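Local coordinates for CT021 (Chlamydia trachomatis serovar L2, PDB 6UXD), which is of unknown function but belongs to a family related to the LolA and LolB lipoprotein carriers, and so may bind a hydrophobic partner, at residues A[10-15]-A[177-182]; A[20-25]-A[198-203]; A[115-120]-A[158-163]; A[148-153]-A[183-188]; A[154-159]-A[170-175]. All coordinates share one frame; numbering follows the deposited sequence.

Contact 1 (A[10-15]-A[177-182])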
# COMPACT_ATOMS: atom_id res chain seq x y z
N GLN A 10 -1.60 -8.14 6.59
CA GLN A 10 -2.24 -9.02 5.61
C GLN A 10 -3.74 -9.14 5.89
O GLN A 10 -4.57 -8.92 5.00
CB GLN A 10 -1.59 -10.41 5.62
CG GLN A 10 -2.10 -11.28 4.46
CD GLN A 10 -1.31 -12.56 4.27
OE1 GLN A 10 -0.08 -12.53 4.18
NE2 GLN A 10 -2.01 -13.68 4.20
N GLU A 11 -4.09 -9.48 7.14
CA GLU A 11 -5.49 -9.62 7.54
C GLU A 11 -6.28 -8.35 7.24
O GLU A 11 -7.42 -8.40 6.74
CB GLU A 11 -5.51 -9.96 9.03
CG GLU A 11 -6.88 -10.17 9.64
CD GLU A 11 -6.81 -10.51 11.13
OE1 GLU A 11 -7.82 -10.30 11.84
OE2 GLU A 11 -5.75 -11.00 11.58
N LYS A 12 -5.71 -7.20 7.56
CA LYS A 12 -6.44 -5.96 7.35
C LYS A 12 -6.68 -5.70 5.87
O LYS A 12 -7.79 -5.34 5.47
CB LYS A 12 -5.65 -4.82 8.00
CG LYS A 12 -6.30 -3.48 7.87
CD LYS A 12 -7.54 -3.36 8.72
CE LYS A 12 -8.06 -1.90 8.62
NZ LYS A 12 -9.52 -1.85 8.91
N ILE A 13 -5.66 -5.90 5.05
CA ILE A 13 -5.82 -5.64 3.62
C ILE A 13 -6.73 -6.66 2.96
O ILE A 13 -7.35 -6.36 1.93
CB ILE A 13 -4.44 -5.63 2.93
CG1 ILE A 13 -3.48 -4.66 3.65
CG2 ILE A 13 -4.60 -5.29 1.46
CD1 ILE A 13 -3.93 -3.18 3.67
N LEU A 14 -6.82 -7.89 3.50
CA LEU A 14 -7.74 -8.85 2.90
C LEU A 14 -9.20 -8.50 3.14
O LEU A 14 -10.06 -9.17 2.55
CB LEU A 14 -7.48 -10.28 3.42
CG LEU A 14 -6.19 -10.95 2.96
CD1 LEU A 14 -6.12 -12.37 3.52
CD2 LEU A 14 -6.07 -10.98 1.48
N THR A 15 -9.51 -7.53 4.01
CA THR A 15 -10.87 -7.03 4.12
C THR A 15 -11.24 -6.08 2.97
O THR A 15 -12.43 -5.81 2.77
CB THR A 15 -11.09 -6.32 5.47
OG1 THR A 15 -10.44 -5.04 5.47
CG2 THR A 15 -10.52 -7.15 6.63
N ASN A 177 -11.60 4.86 10.85
CA ASN A 177 -12.55 4.15 11.69
C ASN A 177 -13.60 3.43 10.87
O ASN A 177 -14.35 2.61 11.41
CB ASN A 177 -13.21 5.12 12.67
CG ASN A 177 -12.22 5.68 13.71
OD1 ASN A 177 -11.27 5.00 14.09
ND2 ASN A 177 -12.46 6.91 14.18
N ASN A 178 -13.70 3.76 9.58
CA ASN A 178 -14.64 3.13 8.67
C ASN A 178 -13.92 1.94 8.04
O ASN A 178 -13.02 2.12 7.22
CB ASN A 178 -15.12 4.13 7.62
CG ASN A 178 -16.11 3.52 6.67
OD1 ASN A 178 -16.41 2.34 6.79
ND2 ASN A 178 -16.63 4.31 5.75
N GLU A 179 -14.29 0.72 8.46
CA GLU A 179 -13.61 -0.49 7.98
C GLU A 179 -13.73 -0.67 6.47
O GLU A 179 -12.98 -1.46 5.89
CB GLU A 179 -14.17 -1.72 8.70
CG GLU A 179 -13.77 -1.73 10.19
CD GLU A 179 -14.63 -2.64 11.07
OE1 GLU A 179 -15.23 -3.61 10.56
OE2 GLU A 179 -14.70 -2.35 12.29
N ARG A 180 -14.64 0.05 5.82
CA ARG A 180 -14.72 -0.02 4.38
C ARG A 180 -13.48 0.58 3.73
O ARG A 180 -13.20 0.28 2.56
CB ARG A 180 -16.00 0.69 3.94
CG ARG A 180 -16.26 0.65 2.49
CD ARG A 180 -16.75 -0.71 2.04
NE ARG A 180 -16.76 -0.73 0.58
CZ ARG A 180 -15.72 -1.06 -0.17
NH1 ARG A 180 -14.56 -1.44 0.40
NH2 ARG A 180 -15.84 -1.02 -1.49
N LEU A 181 -12.71 1.38 4.45
CA LEU A 181 -11.48 1.96 3.93
C LEU A 181 -10.32 1.17 4.55
O LEU A 181 -9.88 1.48 5.66
CB LEU A 181 -11.38 3.44 4.27
CG LEU A 181 -12.34 4.38 3.55
CD1 LEU A 181 -12.18 5.81 4.11
CD2 LEU A 181 -12.11 4.35 2.04
N ALA A 182 -9.81 0.19 3.80
CA ALA A 182 -8.93 -0.82 4.38
C ALA A 182 -7.46 -0.46 4.30
O ALA A 182 -6.66 -1.00 5.08
CB ALA A 182 -9.16 -2.17 3.69
O HOH W 1 -9.97 0.86 8.38
O HOH W 2 -11.12 -2.92 7.09
O HOH W 3 -13.84 -3.46 3.19
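Helical residues 10-13 approach a type I beta turn, Asn178 to Leu181, and the residue after it, coming nearest where the CA atoms of Ile13 and Ala182 stand 5.8 Å apart. No direct hydrogen bond joins the two segments. The methyl of Ala182 points at the helical segment and meets Thr15 OG1 at 3.6 Å, and a side chain this small lets the two backbones come close. That hydroxyl is turned back on its own chain: with chi1 at 74° OG1 donates to Lys12 O over 2.7 Å, in the carbonyl plane, while Thr15 N gives the same oxygen a second bond. Lysine suits position 12 because its long aliphatic chain can pack on the turn while its ammonium stays among waters. Bent at chi2 (70°), Lys12 lays CG and CE alongside Ala182 O, which Ile13 CD1 also meets at 3.8 Å; this buried carbonyl has no hydrogen-bonding partner in the model. One water links Lys12 NZ to Leu181 O; another accepts from Lys12 NZ over 2.6 Å and donates to both Thr15 OG1 and Glu179 O. Across the turn, Asn178 OD1 receives Arg180 N in an Asx turn, and Arg180 forms a salt bridge with Asp20. The helical segment thus rests over the loop between strands 170-176 and 186-189, with Lys12 also lying on Phe175 of the first.

Contact 2 (A[20-25]-A[198-203])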
# COMPACT_ATOMS: atom_id res chain seq x y z
N ASP A 20 -10.93 -1.50 -4.82
CA ASP A 20 -10.36 -0.63 -3.80
C ASP A 20 -8.92 -0.29 -4.14
O ASP A 20 -8.16 -1.15 -4.59
CB ASP A 20 -10.42 -1.30 -2.44
CG ASP A 20 -11.82 -1.39 -1.90
OD1 ASP A 20 -12.72 -0.85 -2.57
OD2 ASP A 20 -12.02 -2.01 -0.83
N TYR A 21 -8.54 0.98 -3.94
CA TYR A 21 -7.21 1.43 -4.30
C TYR A 21 -6.72 2.45 -3.28
O TYR A 21 -7.49 2.98 -2.47
CB TYR A 21 -7.16 2.00 -5.70
CG TYR A 21 -7.71 3.39 -5.80
CD1 TYR A 21 -6.88 4.50 -5.78
CD2 TYR A 21 -9.07 3.60 -5.89
CE1 TYR A 21 -7.41 5.80 -5.86
CE2 TYR A 21 -9.60 4.85 -5.97
CZ TYR A 21 -8.77 5.95 -5.96
OH TYR A 21 -9.34 7.20 -6.04
N ALA A 22 -5.41 2.71 -3.32
CA ALA A 22 -4.82 3.79 -2.52
C ALA A 22 -3.47 4.19 -3.12
O ALA A 22 -2.77 3.37 -3.72
CB ALA A 22 -4.66 3.35 -1.06
N VAL A 23 -3.13 5.47 -2.97
CA VAL A 23 -1.89 6.03 -3.50
C VAL A 23 -1.06 6.48 -2.31
O VAL A 23 -1.49 7.33 -1.52
CB VAL A 23 -2.13 7.18 -4.48
CG1 VAL A 23 -0.82 7.74 -5.02
CG2 VAL A 23 -3.01 6.72 -5.65
N LEU A 24 0.12 5.90 -2.16
CA LEU A 24 0.96 6.17 -1.01
C LEU A 24 2.19 6.92 -1.49
O LEU A 24 2.66 6.72 -2.61
CB LEU A 24 1.35 4.87 -0.30
CG LEU A 24 0.38 4.34 0.77
CD1 LEU A 24 -1.00 4.11 0.22
CD2 LEU A 24 0.90 3.06 1.40
N SER A 25 2.70 7.81 -0.63
CA SER A 25 3.79 8.71 -0.97
C SER A 25 4.88 8.63 0.09
O SER A 25 4.59 8.70 1.29
CB SER A 25 3.31 10.16 -1.08
OG SER A 25 4.42 11.00 -1.23
N ILE A 198 5.19 7.58 5.47
CA ILE A 198 4.55 7.21 4.22
C ILE A 198 3.12 7.71 4.32
O ILE A 198 2.36 7.29 5.21
CB ILE A 198 4.60 5.70 3.96
CG1 ILE A 198 6.05 5.21 3.90
CG2 ILE A 198 3.91 5.37 2.64
CD1 ILE A 198 6.42 4.35 5.07
N LYS A 199 2.78 8.63 3.43
CA LYS A 199 1.51 9.35 3.45
C LYS A 199 0.59 8.78 2.38
O LYS A 199 1.02 8.51 1.26
CB LYS A 199 1.78 10.84 3.23
CG LYS A 199 0.57 11.75 3.13
CD LYS A 199 0.98 13.24 3.08
CE LYS A 199 -0.17 14.15 2.61
NZ LYS A 199 0.23 15.59 2.48
N THR A 200 -0.67 8.57 2.74
CA THR A 200 -1.67 8.16 1.75
C THR A 200 -2.37 9.41 1.23
O THR A 200 -3.03 10.12 1.99
CB THR A 200 -2.69 7.20 2.35
OG1 THR A 200 -1.99 6.11 2.99
CG2 THR A 200 -3.58 6.64 1.26
N ILE A 201 -2.19 9.68 -0.06
CA ILE A 201 -2.69 10.93 -0.62
C ILE A 201 -4.01 10.76 -1.34
O ILE A 201 -4.72 11.75 -1.54
CB ILE A 201 -1.64 11.58 -1.54
CG1 ILE A 201 -1.33 10.70 -2.76
CG2 ILE A 201 -0.38 11.83 -0.75
CD1 ILE A 201 -0.25 11.28 -3.70
N GLU A 202 -4.38 9.53 -1.70
CA GLU A 202 -5.67 9.27 -2.31
C GLU A 202 -6.06 7.83 -2.02
O GLU A 202 -5.19 6.96 -1.99
CB GLU A 202 -5.65 9.52 -3.82
CG GLU A 202 -7.04 9.50 -4.47
CD GLU A 202 -7.01 9.81 -5.96
OE1 GLU A 202 -6.49 10.88 -6.33
OE2 GLU A 202 -7.50 8.98 -6.77
N MET A 203 -7.34 7.60 -1.74
CA MET A 203 -7.86 6.24 -1.68
C MET A 203 -9.30 6.27 -2.14
O MET A 203 -9.97 7.32 -2.12
CB MET A 203 -7.73 5.61 -0.28
CG MET A 203 -8.40 6.41 0.80
SD MET A 203 -8.32 5.76 2.48
CE MET A 203 -6.56 5.60 2.83
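Backbone hydrogen bonds tie Tyr21 through Ser25 to Ile198 through Met203 as antiparallel strands. Val23 N donates to Glu202 O over 2.7 Å, whereas Val23 O accepts from Ile201 N instead of from Glu202, and Ser25 exchanges a bond in each direction with Lys199. The register therefore slips by one between Val23 and Leu24. Ile201 is the extra residue of this beta bulge, its psi of -18° breaking the extended course. Weaker CA-H...O contacts, such as Ala22 CA to Glu202 O at 3.2 Å, fill in beside these bonds.

Apolar packing occurs on both faces. Beta-branched Val23 and Ile201 meet through their CG1 atoms at 3.8 Å on the side shared with Ser25 and Glu202. On the other, small Ala22 leaves room for Met203, their CB atoms 3.9 Å apart, and Leu24 lies beside Thr200, whose hydroxyl is bonded to Pro184 O.

One side-chain hydrogen bond crosses the pair: Tyr21 OH donates to Glu202 OE2 over 2.7 Å, on the anti side of a carboxylate turned 81° from the ring. Glu202 is extended beyond CG to get there, and it also accepts from Trp66 N and Lys67 N of helix 66-69. A bulged pair like this accentuates the twist of antiparallel strands, consistent with the curled sheet of the LolA and LolB relatives.

Contact 3 (A[115-120]-A[158-163])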
# COMPACT_ATOMS: atom_id res chain seq x y z
N LEU A 115 3.56 -7.68 5.09
CA LEU A 115 2.31 -8.40 5.31
C LEU A 115 2.27 -9.04 6.69
O LEU A 115 1.20 -9.17 7.28
CB LEU A 115 2.13 -9.47 4.23
CG LEU A 115 1.85 -8.96 2.83
CD1 LEU A 115 1.88 -10.10 1.80
CD2 LEU A 115 0.51 -8.25 2.81
N ARG A 116 3.41 -9.48 7.21
CA ARG A 116 3.41 -10.13 8.51
C ARG A 116 3.39 -9.15 9.68
O ARG A 116 3.16 -9.57 10.81
CB ARG A 116 4.63 -11.06 8.63
CG ARG A 116 4.56 -12.01 9.82
N LEU A 117 3.63 -7.87 9.44
CA LEU A 117 3.70 -6.91 10.54
C LEU A 117 2.47 -7.05 11.44
O LEU A 117 1.34 -7.04 10.93
CB LEU A 117 3.81 -5.49 9.99
CG LEU A 117 5.11 -5.15 9.27
CD1 LEU A 117 5.01 -3.83 8.48
CD2 LEU A 117 6.26 -5.11 10.28
N PRO A 118 2.63 -7.16 12.75
CA PRO A 118 1.47 -7.20 13.65
C PRO A 118 0.86 -5.81 13.86
O PRO A 118 1.49 -4.78 13.65
CB PRO A 118 2.08 -7.72 14.95
CG PRO A 118 3.42 -7.00 14.97
CD PRO A 118 3.89 -7.02 13.51
N LEU A 119 -0.39 -5.82 14.31
CA LEU A 119 -1.10 -4.59 14.60
C LEU A 119 -1.82 -4.79 15.92
O LEU A 119 -2.55 -5.78 16.07
CB LEU A 119 -2.12 -4.23 13.52
CG LEU A 119 -1.62 -4.03 12.10
CD1 LEU A 119 -2.81 -3.94 11.11
CD2 LEU A 119 -0.74 -2.80 12.02
N SER A 120 -1.59 -3.89 16.86
CA SER A 120 -2.38 -3.79 18.08
C SER A 120 -2.76 -2.34 18.31
O SER A 120 -2.02 -1.44 17.92
CB SER A 120 -1.58 -4.30 19.28
OG SER A 120 -0.69 -5.32 18.85
N VAL A 158 5.94 -3.37 14.88
CA VAL A 158 7.39 -3.35 14.98
C VAL A 158 7.96 -4.16 13.83
O VAL A 158 7.43 -5.22 13.47
CB VAL A 158 7.88 -3.88 16.35
CG1 VAL A 158 7.43 -5.30 16.55
CG2 VAL A 158 9.40 -3.77 16.43
N TRP A 159 9.02 -3.64 13.24
CA TRP A 159 9.69 -4.33 12.15
C TRP A 159 10.47 -5.52 12.70
O TRP A 159 10.98 -5.46 13.82
CB TRP A 159 10.65 -3.37 11.46
CG TRP A 159 11.12 -3.81 10.13
CD1 TRP A 159 12.30 -4.43 9.85
CD2 TRP A 159 10.42 -3.69 8.89
NE1 TRP A 159 12.39 -4.69 8.50
CE2 TRP A 159 11.24 -4.24 7.89
CE3 TRP A 159 9.18 -3.16 8.53
CZ2 TRP A 159 10.86 -4.28 6.55
CZ3 TRP A 159 8.81 -3.19 7.20
CH2 TRP A 159 9.65 -3.74 6.23
N PRO A 160 10.57 -6.61 11.94
CA PRO A 160 11.32 -7.78 12.44
C PRO A 160 12.79 -7.45 12.64
O PRO A 160 13.33 -6.49 12.09
CB PRO A 160 11.13 -8.82 11.33
CG PRO A 160 10.84 -8.02 10.11
CD PRO A 160 10.00 -6.88 10.61
N LYS A 161 13.44 -8.28 13.46
CA LYS A 161 14.89 -8.22 13.59
C LYS A 161 15.51 -8.75 12.30
O LYS A 161 15.23 -9.88 11.89
CB LYS A 161 15.36 -9.04 14.79
N ASP A 162 16.33 -7.93 11.66
CA ASP A 162 16.88 -8.30 10.36
C ASP A 162 18.13 -7.46 10.10
O ASP A 162 18.67 -6.82 11.01
CB ASP A 162 15.80 -8.14 9.27
CG ASP A 162 15.61 -6.69 8.81
OD1 ASP A 162 16.02 -5.76 9.54
OD2 ASP A 162 15.04 -6.47 7.72
N SER A 163 18.58 -7.45 8.85
CA SER A 163 19.86 -6.87 8.45
C SER A 163 19.71 -5.47 7.86
O SER A 163 20.53 -5.06 7.04
CB SER A 163 20.55 -7.80 7.45
OG SER A 163 20.31 -9.16 7.77
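Leu117 fills the tight part of this contact almost alone, pushing CD2 against the last carbonyl of strand 152-158 and the rings just after it. Leu117 CD2 is 3.4 Å from Val158 O and 3.9 Å from Trp159 CE3, and it also touches the Pro160 ring. With CG opposite its carbonyl carbon (chi1 -68°), the leucine carries both methyls to the benzene half of the indole, Leu117 CD1 reaching Trp159 CZ3 at 4.1 Å. A branched aliphatic side chain suits this place, since it can touch carbonyl, indole and proline ring at once. Pro160 stiffens the same wall from within its own segment: its CD sits 3.3 Å above the indole plane, offset toward the rim. The rotation of the indole is further fixed by Trp159 NE1, which donates to Asp162 OD2 at 3.3 Å, nearly in the ring plane but from above the carboxylate plane; Lys113 makes a salt bridge to the same oxygen.

The other side is much looser. Pro118 comes no nearer than CD to Val158 O, at 4.0 Å, Val158 directs its CB away from residues 115-120, and farther along Ser163 is poorly ordered. The segments share no hydrogen bond. What meets here is a helix-to-strand connection and a strand end: Leu117 is the first residue to leave helical conformation after helix 108-116, and Pro118 opens strand 118-122, antiparallel neighbour of strand 152-158.

Contact 4 (A[148-153]-A[183-188])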
# COMPACT_ATOMS: atom_id res chain seq x y z
N ILE A 148 -5.11 12.11 6.69
CA ILE A 148 -4.96 11.89 8.13
C ILE A 148 -5.92 12.74 8.95
O ILE A 148 -6.07 12.50 10.16
CB ILE A 148 -3.50 12.11 8.56
CG1 ILE A 148 -3.19 11.35 9.88
CG2 ILE A 148 -3.17 13.60 8.74
CD1 ILE A 148 -3.77 9.92 9.93
N THR A 149 -6.63 13.70 8.32
CA THR A 149 -7.71 14.41 9.01
C THR A 149 -8.99 13.59 9.08
O THR A 149 -9.93 13.97 9.78
CB THR A 149 -8.01 15.78 8.35
OG1 THR A 149 -8.36 15.61 6.97
CG2 THR A 149 -6.81 16.69 8.44
N LEU A 150 -9.07 12.46 8.38
CA LEU A 150 -10.23 11.60 8.57
C LEU A 150 -10.23 10.96 9.97
O LEU A 150 -9.18 10.75 10.57
CB LEU A 150 -10.26 10.50 7.51
CG LEU A 150 -10.45 10.97 6.07
CD1 LEU A 150 -10.25 9.82 5.14
CD2 LEU A 150 -11.84 11.62 5.90
N PRO A 151 -11.41 10.66 10.51
CA PRO A 151 -11.50 9.93 11.78
C PRO A 151 -10.71 8.63 11.73
O PRO A 151 -10.92 7.79 10.86
CB PRO A 151 -13.00 9.67 11.93
CG PRO A 151 -13.65 10.81 11.17
CD PRO A 151 -12.75 11.01 9.97
N SER A 152 -9.81 8.45 12.70
CA SER A 152 -8.84 7.38 12.61
C SER A 152 -8.57 6.80 13.99
O SER A 152 -8.94 7.37 15.03
CB SER A 152 -7.53 7.88 12.00
OG SER A 152 -6.89 8.80 12.88
N SER A 153 -7.91 5.65 13.97
CA SER A 153 -7.33 5.05 15.17
C SER A 153 -5.94 4.53 14.83
O SER A 153 -5.63 4.23 13.67
CB SER A 153 -8.24 3.97 15.70
OG SER A 153 -9.40 4.59 16.19
N PHE A 183 -7.07 0.46 3.41
CA PHE A 183 -5.68 0.87 3.33
C PHE A 183 -5.32 1.89 4.42
O PHE A 183 -6.18 2.63 4.90
CB PHE A 183 -5.38 1.49 1.98
CG PHE A 183 -5.35 0.51 0.86
CD1 PHE A 183 -4.21 -0.23 0.61
CD2 PHE A 183 -6.44 0.35 0.03
CE1 PHE A 183 -4.16 -1.11 -0.45
CE2 PHE A 183 -6.41 -0.52 -1.02
CZ PHE A 183 -5.26 -1.27 -1.27
N PRO A 184 -4.05 1.95 4.80
CA PRO A 184 -3.65 2.89 5.84
C PRO A 184 -3.79 4.33 5.38
O PRO A 184 -3.71 4.64 4.19
CB PRO A 184 -2.19 2.52 6.10
CG PRO A 184 -1.74 1.83 4.87
CD PRO A 184 -2.93 1.14 4.31
N LEU A 185 -4.05 5.21 6.35
CA LEU A 185 -4.06 6.66 6.11
C LEU A 185 -2.68 7.29 6.22
O LEU A 185 -2.42 8.33 5.61
CB LEU A 185 -4.98 7.35 7.11
CG LEU A 185 -6.44 6.94 7.11
CD1 LEU A 185 -7.14 7.49 8.34
CD2 LEU A 185 -7.09 7.42 5.83
N TRP A 186 -1.81 6.68 7.02
CA TRP A 186 -0.59 7.33 7.46
C TRP A 186 0.28 6.29 8.16
O TRP A 186 -0.22 5.53 8.99
CB TRP A 186 -0.95 8.47 8.40
CG TRP A 186 0.16 9.36 8.89
CD1 TRP A 186 0.94 9.18 9.99
CD2 TRP A 186 0.53 10.61 8.32
NE1 TRP A 186 1.80 10.25 10.13
CE2 TRP A 186 1.57 11.14 9.11
CE3 TRP A 186 0.11 11.33 7.20
CZ2 TRP A 186 2.19 12.35 8.82
CZ3 TRP A 186 0.72 12.53 6.91
CH2 TRP A 186 1.74 13.03 7.71
N THR A 187 1.56 6.23 7.82
CA THR A 187 2.48 5.30 8.45
C THR A 187 3.75 6.03 8.86
O THR A 187 4.35 6.74 8.05
CB THR A 187 2.80 4.15 7.50
OG1 THR A 187 1.57 3.52 7.10
CG2 THR A 187 3.70 3.12 8.18
N SER A 188 4.15 5.86 10.12
CA SER A 188 5.33 6.50 10.67
C SER A 188 6.24 5.42 11.23
O SER A 188 5.79 4.58 12.01
CB SER A 188 4.92 7.51 11.76
OG SER A 188 6.05 8.03 12.44
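Leu185 reaches toward residues 148-153 and spreads its two methyls between different neighbours. CD1 meets Ser152 CB at 3.7 Å, and CD2 meets Leu150 CD1 at 4.0 Å, the two leucines crossing at about a right angle. Serine suits its place by being short enough to admit the methyl. Nearer the backbone, Leu185 CB is touched by Ile148 CD1. Ile148 stands where a 3-10 segment leads toward strand 152-158, while Leu185 and Trp186 lie at the approach to strand 186-189; both strands flank strand 170-176, so these side chains reach across it, and Tyr174 of that strand touches Ile148 and Trp186. With its CG1 swung opposite the backbone N (chi1 -156°), Ile148 sends CD1 to within 3.5 Å of Trp186 CB. CG1 then lies 3.8 Å above the indole plane, offset toward the rim, and CB comes to 3.9 Å from Trp186 CE3. The broad indole offers the branched chain several carbons to touch as the two cross obliquely. Leu126 also touches both residues.

Contact 5 (A[154-159]-A[170-175])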
# COMPACT_ATOMS: atom_id res chain seq x y z
N ALA A 154 -5.08 4.50 15.84
CA ALA A 154 -3.68 4.18 15.63
C ALA A 154 -3.42 2.74 16.04
O ALA A 154 -4.09 2.19 16.91
CB ALA A 154 -2.78 5.11 16.43
N TRP A 155 -2.43 2.14 15.39
CA TRP A 155 -2.08 0.74 15.58
C TRP A 155 -0.57 0.66 15.65
O TRP A 155 0.13 1.18 14.77
CB TRP A 155 -2.64 -0.11 14.44
CG TRP A 155 -4.14 -0.04 14.36
CD1 TRP A 155 -4.88 0.97 13.83
CD2 TRP A 155 -5.07 -1.00 14.87
NE1 TRP A 155 -6.21 0.70 13.97
CE2 TRP A 155 -6.35 -0.52 14.59
CE3 TRP A 155 -4.93 -2.22 15.53
CZ2 TRP A 155 -7.50 -1.20 14.96
CZ3 TRP A 155 -6.07 -2.92 15.87
CH2 TRP A 155 -7.34 -2.41 15.59
N ILE A 156 -0.05 0.02 16.69
CA ILE A 156 1.40 -0.09 16.85
C ILE A 156 1.87 -1.40 16.23
O ILE A 156 1.20 -2.44 16.31
CB ILE A 156 1.80 0.02 18.33
CG1 ILE A 156 3.32 0.01 18.48
CG2 ILE A 156 1.16 -1.07 19.17
CD1 ILE A 156 4.00 1.30 18.02
N SER A 157 3.03 -1.33 15.57
CA SER A 157 3.71 -2.48 15.02
C SER A 157 5.21 -2.35 15.28
O SER A 157 5.70 -1.35 15.84
CB SER A 157 3.40 -2.60 13.52
OG SER A 157 3.71 -3.90 13.03
N VAL A 158 5.94 -3.37 14.88
CA VAL A 158 7.39 -3.35 14.98
C VAL A 158 7.96 -4.16 13.83
O VAL A 158 7.43 -5.22 13.47
CB VAL A 158 7.88 -3.88 16.35
CG1 VAL A 158 7.43 -5.30 16.55
CG2 VAL A 158 9.40 -3.77 16.43
N TRP A 159 9.02 -3.64 13.24
CA TRP A 159 9.69 -4.33 12.15
C TRP A 159 10.47 -5.52 12.70
O TRP A 159 10.98 -5.46 13.82
CB TRP A 159 10.65 -3.37 11.46
CG TRP A 159 11.12 -3.81 10.13
CD1 TRP A 159 12.30 -4.43 9.85
CD2 TRP A 159 10.42 -3.69 8.89
NE1 TRP A 159 12.39 -4.69 8.50
CE2 TRP A 159 11.24 -4.24 7.89
CE3 TRP A 159 9.18 -3.16 8.53
CZ2 TRP A 159 10.86 -4.28 6.55
CZ3 TRP A 159 8.81 -3.19 7.20
CH2 TRP A 159 9.65 -3.74 6.23
N ASN A 170 10.14 0.70 15.75
CA ASN A 170 8.72 0.83 16.05
C ASN A 170 7.98 1.51 14.89
O ASN A 170 8.52 2.38 14.20
CB ASN A 170 8.52 1.63 17.34
CG ASN A 170 9.05 0.90 18.56
OD1 ASN A 170 9.84 1.45 19.33
ND2 ASN A 170 8.60 -0.33 18.75
N ILE A 171 6.75 1.07 14.67
CA ILE A 171 5.90 1.53 13.58
C ILE A 171 4.56 1.95 14.15
O ILE A 171 4.03 1.31 15.07
CB ILE A 171 5.70 0.45 12.50
CG1 ILE A 171 7.05 -0.07 12.00
CG2 ILE A 171 4.91 1.00 11.32
CD1 ILE A 171 6.93 -1.24 11.06
N LEU A 172 4.01 3.03 13.63
CA LEU A 172 2.68 3.47 14.03
C LEU A 172 1.87 3.68 12.75
O LEU A 172 2.29 4.43 11.86
CB LEU A 172 2.76 4.73 14.90
CG LEU A 172 1.58 5.00 15.83
CD1 LEU A 172 1.08 3.79 16.61
CD2 LEU A 172 1.98 6.12 16.79
N ILE A 173 0.74 2.98 12.65
CA ILE A 173 -0.06 2.95 11.43
C ILE A 173 -1.47 3.41 11.79
O ILE A 173 -2.04 2.94 12.78
CB ILE A 173 -0.11 1.54 10.80
CG1 ILE A 173 1.29 0.93 10.77
CG2 ILE A 173 -0.68 1.61 9.38
CD1 ILE A 173 1.45 -0.30 9.89
N TYR A 174 -2.03 4.29 10.97
CA TYR A 174 -3.35 4.83 11.22
C TYR A 174 -4.32 4.32 10.16
O TYR A 174 -4.00 4.33 8.97
CB TYR A 174 -3.33 6.38 11.25
CG TYR A 174 -2.42 6.96 12.32
CD1 TYR A 174 -1.05 7.02 12.15
CD2 TYR A 174 -2.95 7.44 13.51
CE1 TYR A 174 -0.21 7.55 13.15
CE2 TYR A 174 -2.13 7.99 14.49
CZ TYR A 174 -0.77 8.03 14.32
OH TYR A 174 -0.02 8.55 15.34
N PHE A 175 -5.48 3.86 10.60
CA PHE A 175 -6.54 3.41 9.72
C PHE A 175 -7.81 4.16 10.04
O PHE A 175 -8.08 4.51 11.20
CB PHE A 175 -6.82 1.89 9.85
CG PHE A 175 -5.70 1.03 9.37
CD1 PHE A 175 -5.59 0.70 8.03
CD2 PHE A 175 -4.76 0.52 10.25
CE1 PHE A 175 -4.55 -0.12 7.57
CE2 PHE A 175 -3.72 -0.29 9.81
CZ PHE A 175 -3.62 -0.61 8.46
O HOH W 4 -8.70 2.21 12.90
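The indole of Trp155 turns a face to the edge of the Phe175 phenyl in an offset edge-to-face pair, the five-membered ring and the phenyl having centroids 5.5 Å apart and planes at 76°. Trp155 CG lies beside the backbone N (chi1 -61°), which brings Trp155 CD1 to 3.6 Å from Phe175 CD2, while Ile173 O lies at the indole's own edge. Both aromatic residues belong to a beta hairpin, strands 152-158 and 170-176, in which Trp155 pairs with Ile173 and Ser157 with Ile171 as hydrogen-bonded pairs. The Ser157 N to Ile171 O bond is nearly straight, with 172° at the hydrogen, yet its donor stands above the carbonyl plane.

Farther along the hairpin, on the side of Trp155, Ser157 and Ile171, Ile171 CD1 touches the edge of the Trp159 ring at CE3, 3.9 Å away. Small Ser157 packs its CB on Ile171 CB, and its hydroxyl is bonded to Pro118 O of the adjoining strand.

On the other face, with Ile156 and Leu172, Ala154 CB nestles obliquely against the Tyr174 ring, 3.5 Å from CE2; alanine's single methyl suits so close an approach. The Tyr174 hydroxyl is bonded to His125 N. Leu172 CD1 fills in beside it, 4.1 Å from Ile156 CD1. Back at the aromatic pair, a water in the indole plane accepts from Trp155 NE1 and donates to Phe175 O at 2.9 Å.

Contacts 3, 4 and 5 lie along one run of neighbouring antiparallel strands, 118-122, 152-158, 170-176 and 186-189, and contact 2 continues from it through strands 196-204 and 21-26. Contact 5 lies central to this run, its centre about 9 Å from that of contact 3 and 11 Å from that of contact 4, whereas the centres of contacts 2 and 3 are about 21 Å apart. Contact 1 brings helix 9-13 over the loop after strand 170-176, touching all four others; its Leu181 packs on Met203 of contact 2. Contacts 3, 4 and 5 are nested in the chain within contact 2, which pairs an early strand with a late one and brings distant parts of the chain together.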